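Local coordinates for protein putative PLP-dependent aminotransferase (Bacillus cereus ATCC 10987, PDB 3JU7) that probably acts as a pyridoxal phosphate-dependent aminotransferase of the DegT/DnrJ/EryC1 family, working as a dimer, at residues A[24-29]-A[236-241]; A[53-58]-A[207-212]; A[180-185]-A[201-206]; A[215-220]-A[232-237]. One frame throughout, in Å; residues are numbered along the deposited sequence.

Contact 1 (A[24-29]-A[236-241]); sequences EIDASH and SEYAAA
I25 supplies the apolar part of this contact, reaching from helix 19-28 to the first turn of helix 237-248. Its chain is stretched out at chi2 (157°), which carries CD1 to 3.6 Å from the carbonyl oxygen E237 O. The same methyl comes obliquely against the Y238 ring, 4.0 Å from CD1 of that tyrosine, and also meets the methyl of A241, while CG2 of I25 lies farther out along the ring.

The polar part runs through two waters. One donates to D26 OD1 at 2.5 Å and accepts from Y238 OH at 2.6 Å, lying at the edge of the ring and in its plane. Both residues have second partners across the dimer: D26 OD2 accepts V15 N of the second subunit, and Y238 OH is hydrogen-bonded to T12 OG1 of that subunit. The other water accepts from S28 OG at 2.9 Å and donates to E237 OE2 at 2.6 Å. E237 also receives the backbone N of I37 and N38 at the start of helix 36-48, a setting likely to favour its negative charge.

Within 236-241, S236 OG takes A239 N at 3.2 Å, with a nearly straight N-H...O angle of 175°, as an N-cap. Segments 24-28 and 237-241 run near-antiparallel, 152° between directions, their axes 11.2 Å apart at closest approach: a helix pair beside the subunit interface of a PLP-enzyme dimer.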
loop_
_atom_site.group_PDB
_atom_site.type_symbol
_atom_site.label_atom_id
_atom_site.label_comp_id
_atom_site.label_asym_id
_atom_site.label_seq_id
_atom_site.Cartn_x
_atom_site.Cartn_y
_atom_site.Cartn_z
ATOM N N GLU A 24 1.221 -11.859 21.471
ATOM C CA GLU A 24 1.860 -12.862 20.622
ATOM C C GLU A 24 2.894 -12.242 19.686
ATOM O O GLU A 24 3.993 -12.775 19.525
ATOM C CB GLU A 24 0.840 -13.552 19.764
ATOM C CG GLU A 24 0.079 -14.627 20.442
ATOM C CD GLU A 24 -0.737 -15.387 19.426
ATOM O OE1 GLU A 24 -0.132 -16.084 18.581
ATOM O OE2 GLU A 24 -1.971 -15.259 19.466
ATOM N N ILE A 25 2.518 -11.132 19.039
ATOM C CA ILE A 25 3.417 -10.482 18.118
ATOM C C ILE A 25 4.686 -10.054 18.827
ATOM O O ILE A 25 5.786 -10.244 18.306
ATOM C CB ILE A 25 2.787 -9.233 17.483
ATOM C CG1 ILE A 25 1.684 -9.638 16.488
ATOM C CG2 ILE A 25 3.843 -8.445 16.776
ATOM C CD1 ILE A 25 0.643 -8.596 16.188
ATOM N N ASP A 26 4.545 -9.461 20.003
ATOM C CA ASP A 26 5.702 -8.980 20.755
ATOM C C ASP A 26 6.581 -10.148 21.206
ATOM O O ASP A 26 7.801 -10.001 21.224
ATOM C CB ASP A 26 5.288 -8.170 21.995
ATOM C CG ASP A 26 4.795 -6.768 21.658
ATOM O OD1 ASP A 26 5.109 -6.293 20.549
ATOM O OD2 ASP A 26 4.116 -6.148 22.522
ATOM N N ALA A 27 5.966 -11.286 21.568
ATOM C CA ALA A 27 6.746 -12.459 21.945
ATOM C C ALA A 27 7.440 -13.077 20.724
ATOM O O ALA A 27 8.546 -13.538 20.830
ATOM C CB ALA A 27 5.898 -13.495 22.660
ATOM N N SER A 28 6.818 -13.037 19.552
ATOM C CA SER A 28 7.378 -13.729 18.391
ATOM C C SER A 28 8.451 -12.918 17.658
ATOM O O SER A 28 9.239 -13.467 16.890
ATOM C CB SER A 28 6.255 -14.051 17.402
ATOM O OG SER A 28 5.989 -12.891 16.612
ATOM N N HIS A 29 8.426 -11.600 17.824
ATOM C CA HIS A 29 9.264 -10.697 17.016
ATOM C C HIS A 29 9.066 -10.937 15.529
ATOM O O HIS A 29 10.006 -10.871 14.784
ATOM C CB HIS A 29 10.752 -10.836 17.359
ATOM C CG HIS A 29 11.078 -10.374 18.731
ATOM N ND1 HIS A 29 11.602 -9.130 18.985
ATOM C CD2 HIS A 29 10.887 -10.961 19.934
ATOM C CE1 HIS A 29 11.747 -8.980 20.292
ATOM N NE2 HIS A 29 11.318 -10.075 20.890
ATOM N N SER A 236 0.604 -5.790 7.668
ATOM C CA SER A 236 1.296 -6.078 8.922
ATOM C C SER A 236 0.600 -7.139 9.806
ATOM O O SER A 236 -0.593 -7.445 9.660
ATOM C CB SER A 236 1.571 -4.790 9.730
ATOM O OG SER A 236 0.432 -4.309 10.397
ATOM N N GLU A 237 1.375 -7.694 10.726
ATOM C CA GLU A 237 0.826 -8.591 11.776
ATOM C C GLU A 237 -0.190 -7.852 12.670
ATOM O O GLU A 237 -1.162 -8.408 13.135
ATOM C CB GLU A 237 1.971 -9.086 12.622
ATOM C CG GLU A 237 2.846 -10.156 11.952
ATOM C CD GLU A 237 2.084 -11.477 11.735
ATOM O OE1 GLU A 237 1.322 -11.618 10.743
ATOM O OE2 GLU A 237 2.259 -12.368 12.559
ATOM N N TYR A 238 0.023 -6.550 12.843
ATOM C CA TYR A 238 -0.839 -5.755 13.664
ATOM C C TYR A 238 -2.241 -5.610 13.047
ATOM O O TYR A 238 -3.252 -5.819 13.727
ATOM C CB TYR A 238 -0.195 -4.398 13.867
ATOM C CG TYR A 238 1.132 -4.405 14.622
ATOM C CD1 TYR A 238 1.172 -4.674 15.993
ATOM C CD2 TYR A 238 2.346 -4.078 13.985
ATOM C CE1 TYR A 238 2.357 -4.643 16.694
ATOM C CE2 TYR A 238 3.528 -4.044 14.698
ATOM C CZ TYR A 238 3.527 -4.328 16.052
ATOM O OH TYR A 238 4.683 -4.319 16.789
ATOM N N ALA A 239 -2.291 -5.272 11.765
ATOM C CA ALA A 239 -3.531 -5.267 11.015
ATOM C C ALA A 239 -4.203 -6.645 11.054
ATOM O O ALA A 239 -5.397 -6.725 11.334
ATOM C CB ALA A 239 -3.313 -4.804 9.563
ATOM N N ALA A 240 -3.456 -7.729 10.842
ATOM C CA ALA A 240 -4.056 -9.089 10.949
ATOM C C ALA A 240 -4.642 -9.356 12.323
ATOM O O ALA A 240 -5.670 -10.019 12.444
ATOM C CB ALA A 240 -3.051 -10.144 10.631
ATOM N N ALA A 241 -3.975 -8.862 13.367
ATOM C CA ALA A 241 -4.453 -9.005 14.758
ATOM C C ALA A 241 -5.867 -8.434 14.895
ATOM O O ALA A 241 -6.757 -9.087 15.434
ATOM C CB ALA A 241 -3.495 -8.288 15.738
HETATM O O HOH W 1 4.396 -4.189 19.375
HETATM O O HOH W 2 3.812 -12.513 14.700
#

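Contact 2 (A[53-58]-A[207-212]); sequences RGAVTT and EDIQRI
I209 lies over the backbone of strand 55-58 with its two branches on different peptides. Its chi1 of -66° sets CG1 beside the backbone N and leaves CG2 anti to it. CG1 rests 3.5 Å from A55 O, while I209 CG2 is 3.6 Å from V56 O. CG2 also lies 3.9 Å from A55 CB, so the smallest side chain of the strand admits the helix closely. One turn on, I212 brings its own CG2 obliquely against T57 CG2 at 3.6 Å, and the same isoleucine continues onto A68 and L72 of helix 62-73.

These helices cover one side of the mixed sheet of an alpha/beta domain: helix 207-212 runs almost parallel to strand 55-58, at 14°, with the axes 7.9 Å apart. V56 points its CB away from this helix, and its side chain meets E42 and M46 of helix 36-48.

T57 divides its two branches between apolar and polar partners. Its methyl faces I212, whereas OG1 donates to T58 O at 3.2 Å, in the carbonyl plane and on a lone pair, with a C=O...donor angle of 129°. The amine of K213 is a further hydrogen-bond partner of that hydroxyl.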
loop_
_atom_site.group_PDB
_atom_site.type_symbol
_atom_site.label_atom_id
_atom_site.label_comp_id
_atom_site.label_asym_id
_atom_site.label_seq_id
_atom_site.Cartn_x
_atom_site.Cartn_y
_atom_site.Cartn_z
ATOM N N ARG A 53 -12.431 -23.902 0.214
ATOM C CA ARG A 53 -12.273 -24.108 -1.196
ATOM C C ARG A 53 -11.801 -22.771 -1.785
ATOM O O ARG A 53 -12.462 -21.726 -1.605
ATOM C CB ARG A 53 -13.596 -24.514 -1.843
ATOM C CG ARG A 53 -14.234 -25.752 -1.290
ATOM C CD ARG A 53 -15.192 -26.380 -2.329
ATOM N NE ARG A 53 -16.270 -25.467 -2.716
ATOM C CZ ARG A 53 -17.387 -25.273 -2.011
ATOM N NH1 ARG A 53 -17.595 -25.914 -0.852
ATOM N NH2 ARG A 53 -18.307 -24.429 -2.455
ATOM N N GLY A 54 -10.682 -22.840 -2.501
ATOM C CA GLY A 54 -9.991 -21.670 -2.995
ATOM C C GLY A 54 -8.919 -21.224 -2.000
ATOM O O GLY A 54 -8.477 -21.997 -1.128
ATOM N N ALA A 55 -8.520 -19.967 -2.135
ATOM C CA ALA A 55 -7.447 -19.406 -1.351
ATOM C C ALA A 55 -7.626 -17.906 -1.257
ATOM O O ALA A 55 -8.203 -17.263 -2.155
ATOM C CB ALA A 55 -6.091 -19.730 -1.980
ATOM N N VAL A 56 -7.082 -17.341 -0.185
ATOM C CA VAL A 56 -7.108 -15.909 -0.007
ATOM C C VAL A 56 -5.709 -15.359 0.299
ATOM O O VAL A 56 -4.801 -16.080 0.819
ATOM C CB VAL A 56 -8.053 -15.492 1.164
ATOM C CG1 VAL A 56 -9.540 -15.920 0.902
ATOM C CG2 VAL A 56 -7.518 -16.046 2.460
ATOM N N THR A 57 -5.530 -14.068 0.004
ATOM C CA THR A 57 -4.394 -13.371 0.567
ATOM C C THR A 57 -4.809 -12.009 1.095
ATOM O O THR A 57 -5.629 -11.313 0.475
ATOM C CB THR A 57 -3.243 -13.223 -0.435
ATOM O OG1 THR A 57 -2.104 -12.755 0.287
ATOM C CG2 THR A 57 -3.620 -12.213 -1.629
ATOM N N THR A 58 -4.257 -11.619 2.246
ATOM C CA THR A 58 -4.459 -10.245 2.728
ATOM C C THR A 58 -3.633 -9.302 1.853
ATOM O O THR A 58 -2.701 -9.747 1.191
ATOM C CB THR A 58 -4.069 -10.085 4.181
ATOM O OG1 THR A 58 -2.681 -10.411 4.344
ATOM C CG2 THR A 58 -4.928 -11.012 5.100
ATOM N N GLU A 207 -3.137 -21.292 -7.229
ATOM C CA GLU A 207 -1.865 -20.877 -7.822
ATOM C C GLU A 207 -1.843 -19.369 -8.073
ATOM O O GLU A 207 -0.859 -18.714 -7.758
ATOM C CB GLU A 207 -1.615 -21.623 -9.147
ATOM C CG GLU A 207 -1.365 -23.138 -9.019
ATOM N N ASP A 208 -2.920 -18.794 -8.606
ATOM C CA ASP A 208 -2.961 -17.334 -8.815
ATOM C C ASP A 208 -2.775 -16.544 -7.513
ATOM O O ASP A 208 -2.063 -15.551 -7.476
ATOM C CB ASP A 208 -4.280 -16.906 -9.463
ATOM C CG ASP A 208 -4.417 -17.372 -10.919
ATOM O OD1 ASP A 208 -3.400 -17.793 -11.534
ATOM O OD2 ASP A 208 -5.562 -17.335 -11.431
ATOM N N ILE A 209 -3.427 -16.995 -6.458
ATOM C CA ILE A 209 -3.271 -16.402 -5.128
ATOM C C ILE A 209 -1.837 -16.524 -4.640
ATOM O O ILE A 209 -1.311 -15.573 -4.099
ATOM C CB ILE A 209 -4.240 -17.042 -4.097
ATOM C CG1 ILE A 209 -5.690 -16.693 -4.496
ATOM C CG2 ILE A 209 -3.909 -16.612 -2.642
ATOM C CD1 ILE A 209 -6.073 -15.279 -4.341
ATOM N N GLN A 210 -1.206 -17.684 -4.817
ATOM C CA GLN A 210 0.243 -17.825 -4.479
ATOM C C GLN A 210 1.089 -16.775 -5.214
ATOM O O GLN A 210 1.990 -16.141 -4.650
ATOM C CB GLN A 210 0.756 -19.207 -4.838
ATOM C CG GLN A 210 0.126 -20.315 -3.964
ATOM C CD GLN A 210 0.360 -21.760 -4.452
ATOM O OE1 GLN A 210 0.996 -22.011 -5.488
ATOM N NE2 GLN A 210 -0.171 -22.719 -3.687
ATOM N N ARG A 211 0.765 -16.583 -6.481
ATOM C CA ARG A 211 1.497 -15.619 -7.275
ATOM C C ARG A 211 1.253 -14.202 -6.775
ATOM O O ARG A 211 2.194 -13.423 -6.661
ATOM C CB ARG A 211 1.119 -15.771 -8.754
ATOM C CG ARG A 211 2.030 -15.069 -9.651
ATOM C CD ARG A 211 2.045 -15.692 -11.021
ATOM N NE ARG A 211 2.783 -16.931 -10.985
ATOM C CZ ARG A 211 2.681 -17.885 -11.899
ATOM N NH1 ARG A 211 1.872 -17.735 -12.951
ATOM N NH2 ARG A 211 3.412 -18.991 -11.768
ATOM N N ILE A 212 0.005 -13.861 -6.460
ATOM C CA ILE A 212 -0.290 -12.513 -5.958
ATOM C C ILE A 212 0.537 -12.289 -4.694
ATOM O O ILE A 212 1.025 -11.187 -4.450
ATOM C CB ILE A 212 -1.796 -12.305 -5.591
ATOM C CG1 ILE A 212 -2.631 -12.055 -6.835
ATOM C CG2 ILE A 212 -1.943 -11.105 -4.592
ATOM C CD1 ILE A 212 -2.758 -10.632 -7.270
#

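Contact 3 (A[180-185]-A[201-206]); sequences SGMIIY and IYSKNE
With chi1 at -48°, I184 places CG1 beside its own backbone N, and the small chi2 then folds CD1 back across the strand pair onto I201. That methyl is 3.5 Å from I201 CG2, tighter than usual carbon contact, with the two side chains side by side and pointing the same way. S203 swings OG anti to its backbone N (chi1 -177°), where it donates a hydrogen bond to G181 O at 2.6 Å, tilted 33° from the carbonyl plane. S203 OG in turn accepts N205 N at 2.9 Å, closing an ST turn just where the chain leaves the strand for helix 206-215.

Between these residues, I183 and Y202 form an antiparallel hydrogen-bonded pair, its two N-H...O bonds from I183 N to Y202 O and from Y202 N to I183 O both 2.9 Å long. I184 and I201 are the neighbouring non-hydrogen-bonded pair. Strand 199-203 is the antiparallel member of the mixed sheet, set between strands 55-59 and 182-186, as in the large domain of fold-type I PLP enzymes.

M182 CG approaches I201 CG2 at 4.0 Å, and its selenium-bearing end continues toward helix 206-215. The other face of the sheet carries the tyrosines: Y185 turns a ring edge to Y202, CE2 lying 4.0 Å from Y202 CB, while I183 CG2 covers one face of the Y185 ring near its rim. Their hydroxyls are held by Y175 O and R53 O respectively.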
loop_
_atom_site.group_PDB
_atom_site.type_symbol
_atom_site.label_atom_id
_atom_site.label_comp_id
_atom_site.label_asym_id
_atom_site.label_seq_id
_atom_site.Cartn_x
_atom_site.Cartn_y
_atom_site.Cartn_z
ATOM N N SER A 180 -13.733 -18.342 -10.481
ATOM C CA SER A 180 -12.463 -18.589 -11.146
ATOM C C SER A 180 -11.563 -17.382 -11.216
ATOM O O SER A 180 -10.356 -17.535 -11.227
ATOM C CB SER A 180 -12.708 -19.046 -12.566
ATOM O OG SER A 180 -13.355 -20.280 -12.517
ATOM N N GLY A 181 -12.152 -16.194 -11.340
ATOM C CA GLY A 181 -11.374 -14.968 -11.375
ATOM C C GLY A 181 -10.916 -14.583 -9.985
ATOM O O GLY A 181 -10.716 -15.439 -9.113
HETATM N N MSE A 182 -10.755 -13.284 -9.777
HETATM C CA MSE A 182 -10.364 -12.775 -8.472
HETATM C C MSE A 182 -11.425 -11.832 -7.945
HETATM O O MSE A 182 -12.095 -11.158 -8.727
HETATM C CB MSE A 182 -9.016 -12.077 -8.562
HETATM C CG MSE A 182 -7.928 -13.084 -8.480
HETATM SE SE MSE A 182 -6.122 -12.537 -8.733
HETATM C CE MSE A 182 -5.462 -14.063 -7.732
ATOM N N ILE A 183 -11.595 -11.854 -6.623
ATOM C CA ILE A 183 -12.483 -10.936 -5.912
ATOM C C ILE A 183 -11.650 -10.125 -4.915
ATOM O O ILE A 183 -10.875 -10.681 -4.134
ATOM C CB ILE A 183 -13.635 -11.697 -5.212
ATOM C CG1 ILE A 183 -14.219 -12.721 -6.222
ATOM C CG2 ILE A 183 -14.628 -10.729 -4.677
ATOM C CD1 ILE A 183 -15.661 -12.945 -6.238
ATOM N N ILE A 184 -11.796 -8.810 -4.984
ATOM C CA ILE A 184 -11.150 -7.881 -4.079
ATOM C C ILE A 184 -12.161 -7.329 -3.056
ATOM O O ILE A 184 -13.256 -6.930 -3.394
ATOM C CB ILE A 184 -10.536 -6.677 -4.830
ATOM C CG1 ILE A 184 -9.686 -7.120 -6.058
ATOM C CG2 ILE A 184 -9.739 -5.839 -3.868
ATOM C CD1 ILE A 184 -8.887 -8.442 -5.885
ATOM N N TYR A 185 -11.775 -7.357 -1.788
ATOM C CA TYR A 185 -12.572 -6.843 -0.722
ATOM C C TYR A 185 -11.704 -5.909 0.092
ATOM O O TYR A 185 -10.467 -6.084 0.185
ATOM C CB TYR A 185 -13.042 -7.950 0.245
ATOM C CG TYR A 185 -13.726 -9.148 -0.325
ATOM C CD1 TYR A 185 -15.114 -9.216 -0.449
ATOM C CD2 TYR A 185 -12.990 -10.304 -0.618
ATOM C CE1 TYR A 185 -15.763 -10.408 -0.971
ATOM C CE2 TYR A 185 -13.601 -11.457 -1.117
ATOM C CZ TYR A 185 -14.986 -11.522 -1.306
ATOM O OH TYR A 185 -15.543 -12.736 -1.783
ATOM N N ILE A 201 -7.934 -10.672 -1.142
ATOM C CA ILE A 201 -8.229 -11.213 -2.466
ATOM C C ILE A 201 -8.587 -12.668 -2.328
ATOM O O ILE A 201 -7.900 -13.398 -1.657
ATOM C CB ILE A 201 -7.063 -11.072 -3.489
ATOM C CG1 ILE A 201 -6.526 -9.638 -3.480
ATOM C CG2 ILE A 201 -7.564 -11.470 -4.880
ATOM C CD1 ILE A 201 -5.436 -9.349 -4.529
ATOM N N TYR A 202 -9.689 -13.071 -2.952
ATOM C CA TYR A 202 -10.101 -14.477 -2.977
ATOM C C TYR A 202 -10.083 -14.964 -4.421
ATOM O O TYR A 202 -10.424 -14.212 -5.328
ATOM C CB TYR A 202 -11.537 -14.652 -2.463
ATOM C CG TYR A 202 -12.054 -16.040 -2.715
ATOM C CD1 TYR A 202 -11.747 -17.088 -1.845
ATOM C CD2 TYR A 202 -12.797 -16.339 -3.861
ATOM C CE1 TYR A 202 -12.195 -18.382 -2.088
ATOM C CE2 TYR A 202 -13.247 -17.641 -4.105
ATOM C CZ TYR A 202 -12.960 -18.649 -3.207
ATOM O OH TYR A 202 -13.409 -19.935 -3.458
ATOM N N SER A 203 -9.674 -16.208 -4.624
ATOM C CA SER A 203 -9.896 -16.889 -5.907
ATOM C C SER A 203 -10.039 -18.363 -5.636
ATOM O O SER A 203 -9.493 -18.921 -4.666
ATOM C CB SER A 203 -8.804 -16.614 -6.950
ATOM O OG SER A 203 -9.077 -17.238 -8.195
ATOM N N LYS A 204 -10.826 -19.002 -6.476
ATOM C CA LYS A 204 -10.838 -20.443 -6.473
ATOM C C LYS A 204 -9.461 -20.929 -6.962
ATOM O O LYS A 204 -9.029 -22.034 -6.614
ATOM C CB LYS A 204 -11.962 -20.933 -7.353
ATOM C CG LYS A 204 -12.051 -22.439 -7.496
ATOM C CD LYS A 204 -12.406 -23.118 -6.210
ATOM C CE LYS A 204 -12.804 -24.577 -6.480
ATOM N NZ LYS A 204 -13.731 -25.069 -5.455
ATOM N N ASN A 205 -8.765 -20.084 -7.735
ATOM C CA ASN A 205 -7.470 -20.451 -8.295
ATOM C C ASN A 205 -6.331 -20.215 -7.312
ATOM O O ASN A 205 -5.838 -19.096 -7.155
ATOM C CB ASN A 205 -7.237 -19.693 -9.588
ATOM C CG ASN A 205 -6.030 -20.199 -10.343
ATOM O OD1 ASN A 205 -4.934 -20.395 -9.784
ATOM N ND2 ASN A 205 -6.212 -20.379 -11.640
ATOM N N GLU A 206 -5.907 -21.285 -6.658
ATOM C CA GLU A 206 -4.920 -21.210 -5.588
ATOM C C GLU A 206 -3.572 -20.761 -6.090
ATOM O O GLU A 206 -2.937 -19.923 -5.465
ATOM C CB GLU A 206 -4.798 -22.564 -4.883
ATOM C CG GLU A 206 -6.111 -22.993 -4.201
ATOM C CD GLU A 206 -6.010 -24.317 -3.474
ATOM O OE1 GLU A 206 -4.909 -24.674 -2.987
ATOM O OE2 GLU A 206 -7.044 -25.014 -3.380
#

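Contact 4 (A[215-220]-A[232-237]); sequences MGNFGF and NCKMSE. With ACT (acetate ion), chain F.
F218 lays its ring alongside N232, CZ 3.9 Å from N232 CB, with ring and amide planes 53° apart. The two belong to the long loop between helices 206-215 and 237-248, where N217 to F220 make a type I' beta turn, N217 and N232 are joined by a single beta bridge, and N232 with K234 makes an Asx turn. The loop borders the other subunit's PLP site: N232 ND2 is hydrogen-bonded to the pyridoxal phosphate-lysine group and to E197 of the second subunit.

N232 OD1 is gripped from opposite faces of its plane. The Asx turn supplies K234 N at 3.0 Å; bends at chi3 (-83°) and chi4 curl the lysine chain back, bringing K234 NZ to 2.9 Å on the other face, 45° out of the plane. NZ also lies among acetate OXT at 2.8 Å, N33 OD1 and its salt-bridge partner E197 of the second subunit, more acceptors than three N-H groups can serve at once, so the bonds are probably shared. The acetate, probably from the crystallisation liquor, sits at the edge of the F218 ring, its OXT 3.4 Å from F218 CZ.

The two backbones are tied by C233 N, which donates to G216 O at 3.1 Å. K234 CG crowds the same carbonyl oxygen of G216 at 3.2 Å. On the glycine itself rests the C233 thiol, SG lying 3.5 Å from G216 CA.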
loop_
_atom_site.group_PDB
_atom_site.type_symbol
_atom_site.label_atom_id
_atom_site.label_comp_id
_atom_site.label_asym_id
_atom_site.label_seq_id
_atom_site.Cartn_x
_atom_site.Cartn_y
_atom_site.Cartn_z
HETATM N N MSE A 215 3.854 -11.231 -5.762
HETATM C CA MSE A 215 3.781 -9.871 -6.315
HETATM C C MSE A 215 3.763 -8.778 -5.233
HETATM O O MSE A 215 4.411 -7.764 -5.361
HETATM C CB MSE A 215 2.562 -9.721 -7.228
HETATM C CG MSE A 215 2.726 -10.469 -8.508
HETATM SE SE MSE A 215 1.156 -10.375 -9.627
HETATM C CE MSE A 215 0.982 -8.365 -9.735
ATOM N N GLY A 216 3.029 -9.026 -4.156
ATOM C CA GLY A 216 2.973 -8.090 -3.053
ATOM C C GLY A 216 4.215 -8.056 -2.175
ATOM O O GLY A 216 4.257 -7.282 -1.228
ATOM N N ASN A 217 5.191 -8.915 -2.482
ATOM C CA ASN A 217 6.499 -8.961 -1.838
ATOM C C ASN A 217 7.550 -8.880 -2.944
ATOM O O ASN A 217 8.430 -9.744 -3.068
ATOM C CB ASN A 217 6.646 -10.266 -1.003
ATOM C CG ASN A 217 7.962 -10.328 -0.206
ATOM O OD1 ASN A 217 8.452 -9.318 0.333
ATOM N ND2 ASN A 217 8.522 -11.516 -0.120
ATOM N N PHE A 218 7.420 -7.844 -3.783
ATOM C CA PHE A 218 8.434 -7.488 -4.765
ATOM C C PHE A 218 8.687 -8.523 -5.869
ATOM O O PHE A 218 9.775 -8.548 -6.468
ATOM C CB PHE A 218 9.759 -7.156 -4.038
ATOM C CG PHE A 218 9.578 -6.266 -2.836
ATOM C CD1 PHE A 218 9.366 -4.906 -2.998
ATOM C CD2 PHE A 218 9.592 -6.783 -1.564
ATOM C CE1 PHE A 218 9.186 -4.083 -1.923
ATOM C CE2 PHE A 218 9.403 -5.946 -0.472
ATOM C CZ PHE A 218 9.200 -4.584 -0.670
ATOM N N GLY A 219 7.704 -9.365 -6.167
ATOM C CA GLY A 219 7.915 -10.421 -7.167
ATOM C C GLY A 219 8.942 -11.488 -6.783
ATOM O O GLY A 219 9.485 -12.181 -7.647
ATOM N N PHE A 220 9.226 -11.601 -5.489
ATOM C CA PHE A 220 10.287 -12.467 -4.999
ATOM C C PHE A 220 9.921 -13.904 -5.024
ATOM O O PHE A 220 8.830 -14.247 -4.638
ATOM C CB PHE A 220 10.653 -12.142 -3.543
ATOM C CG PHE A 220 11.509 -10.936 -3.378
ATOM C CD1 PHE A 220 12.142 -10.330 -4.467
ATOM C CD2 PHE A 220 11.747 -10.430 -2.096
ATOM C CE1 PHE A 220 12.983 -9.187 -4.277
ATOM C CE2 PHE A 220 12.562 -9.302 -1.902
ATOM C CZ PHE A 220 13.181 -8.692 -2.989
ATOM N N ASN A 232 5.074 -3.574 -2.966
ATOM C CA ASN A 232 4.769 -3.924 -1.565
ATOM C C ASN A 232 3.332 -3.631 -1.269
ATOM O O ASN A 232 2.944 -2.442 -1.266
ATOM C CB ASN A 232 5.579 -3.077 -0.592
ATOM C CG ASN A 232 5.444 -3.533 0.868
ATOM O OD1 ASN A 232 4.685 -4.470 1.192
ATOM N ND2 ASN A 232 6.251 -2.898 1.761
ATOM N N CYS A 233 2.555 -4.676 -1.031
ATOM C CA CYS A 233 1.189 -4.506 -0.534
ATOM C C CYS A 233 0.930 -5.473 0.604
ATOM O O CYS A 233 -0.192 -5.897 0.804
ATOM C CB CYS A 233 0.164 -4.691 -1.653
ATOM S SG CYS A 233 0.031 -6.429 -2.269
ATOM N N LYS A 234 1.991 -5.773 1.364
ATOM C CA LYS A 234 1.914 -6.621 2.543
ATOM C C LYS A 234 1.171 -5.928 3.688
ATOM O O LYS A 234 1.406 -4.769 3.988
ATOM C CB LYS A 234 3.326 -7.049 3.014
ATOM C CG LYS A 234 4.103 -7.807 1.934
ATOM C CD LYS A 234 5.529 -8.111 2.257
ATOM C CE LYS A 234 6.503 -6.988 1.978
ATOM N NZ LYS A 234 6.491 -5.927 2.938
HETATM N N MSE A 235 0.310 -6.711 4.311
HETATM C CA MSE A 235 -0.394 -6.343 5.521
HETATM C C MSE A 235 0.437 -6.740 6.752
HETATM O O MSE A 235 0.893 -7.887 6.883
HETATM C CB MSE A 235 -1.763 -7.049 5.567
HETATM C CG MSE A 235 -2.494 -6.894 6.894
HETATM SE SE MSE A 235 -4.210 -7.744 7.066
HETATM C CE MSE A 235 -5.112 -6.533 5.886
ATOM N N SER A 236 0.604 -5.790 7.668
ATOM C CA SER A 236 1.296 -6.078 8.922
ATOM C C SER A 236 0.600 -7.139 9.806
ATOM O O SER A 236 -0.593 -7.445 9.660
ATOM C CB SER A 236 1.571 -4.790 9.730
ATOM O OG SER A 236 0.432 -4.309 10.397
ATOM N N GLU A 237 1.375 -7.694 10.726
ATOM C CA GLU A 237 0.826 -8.591 11.776
ATOM C C GLU A 237 -0.190 -7.852 12.670
ATOM O O GLU A 237 -1.162 -8.408 13.135
ATOM C CB GLU A 237 1.971 -9.086 12.622
ATOM C CG GLU A 237 2.846 -10.156 11.952
ATOM C CD GLU A 237 2.084 -11.477 11.735
ATOM O OE1 GLU A 237 1.322 -11.618 10.743
ATOM O OE2 GLU A 237 2.259 -12.368 12.559
HETATM C C ACT F . 9.956 -5.319 2.856
HETATM O O ACT F . 9.734 -6.574 2.946
HETATM O OXT ACT F . 8.963 -4.575 2.680
HETATM C CH3 ACT F . 11.324 -4.721 2.994
#

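Overall arrangement
Contacts 2 and 3 are neighbours in one sheet, their centres 7 Å apart: T57 O probably accepts I201 N at 2.9 Å. From there the chain runs through helix 206-215 into contact 4, 13 Å from contact 2 by centres, where T58 packs on M235. Contact 4 then leads directly into contact 1, sharing S236 and E237, with centres 16 Å apart. Contacts 1 and 4 both touch the second subunit, contact 4 at its pyridoxal phosphate-lysine group. A bound calcium ion is more distant, about 10 Å from the A241 side chain, so contact 1 is not part of its site.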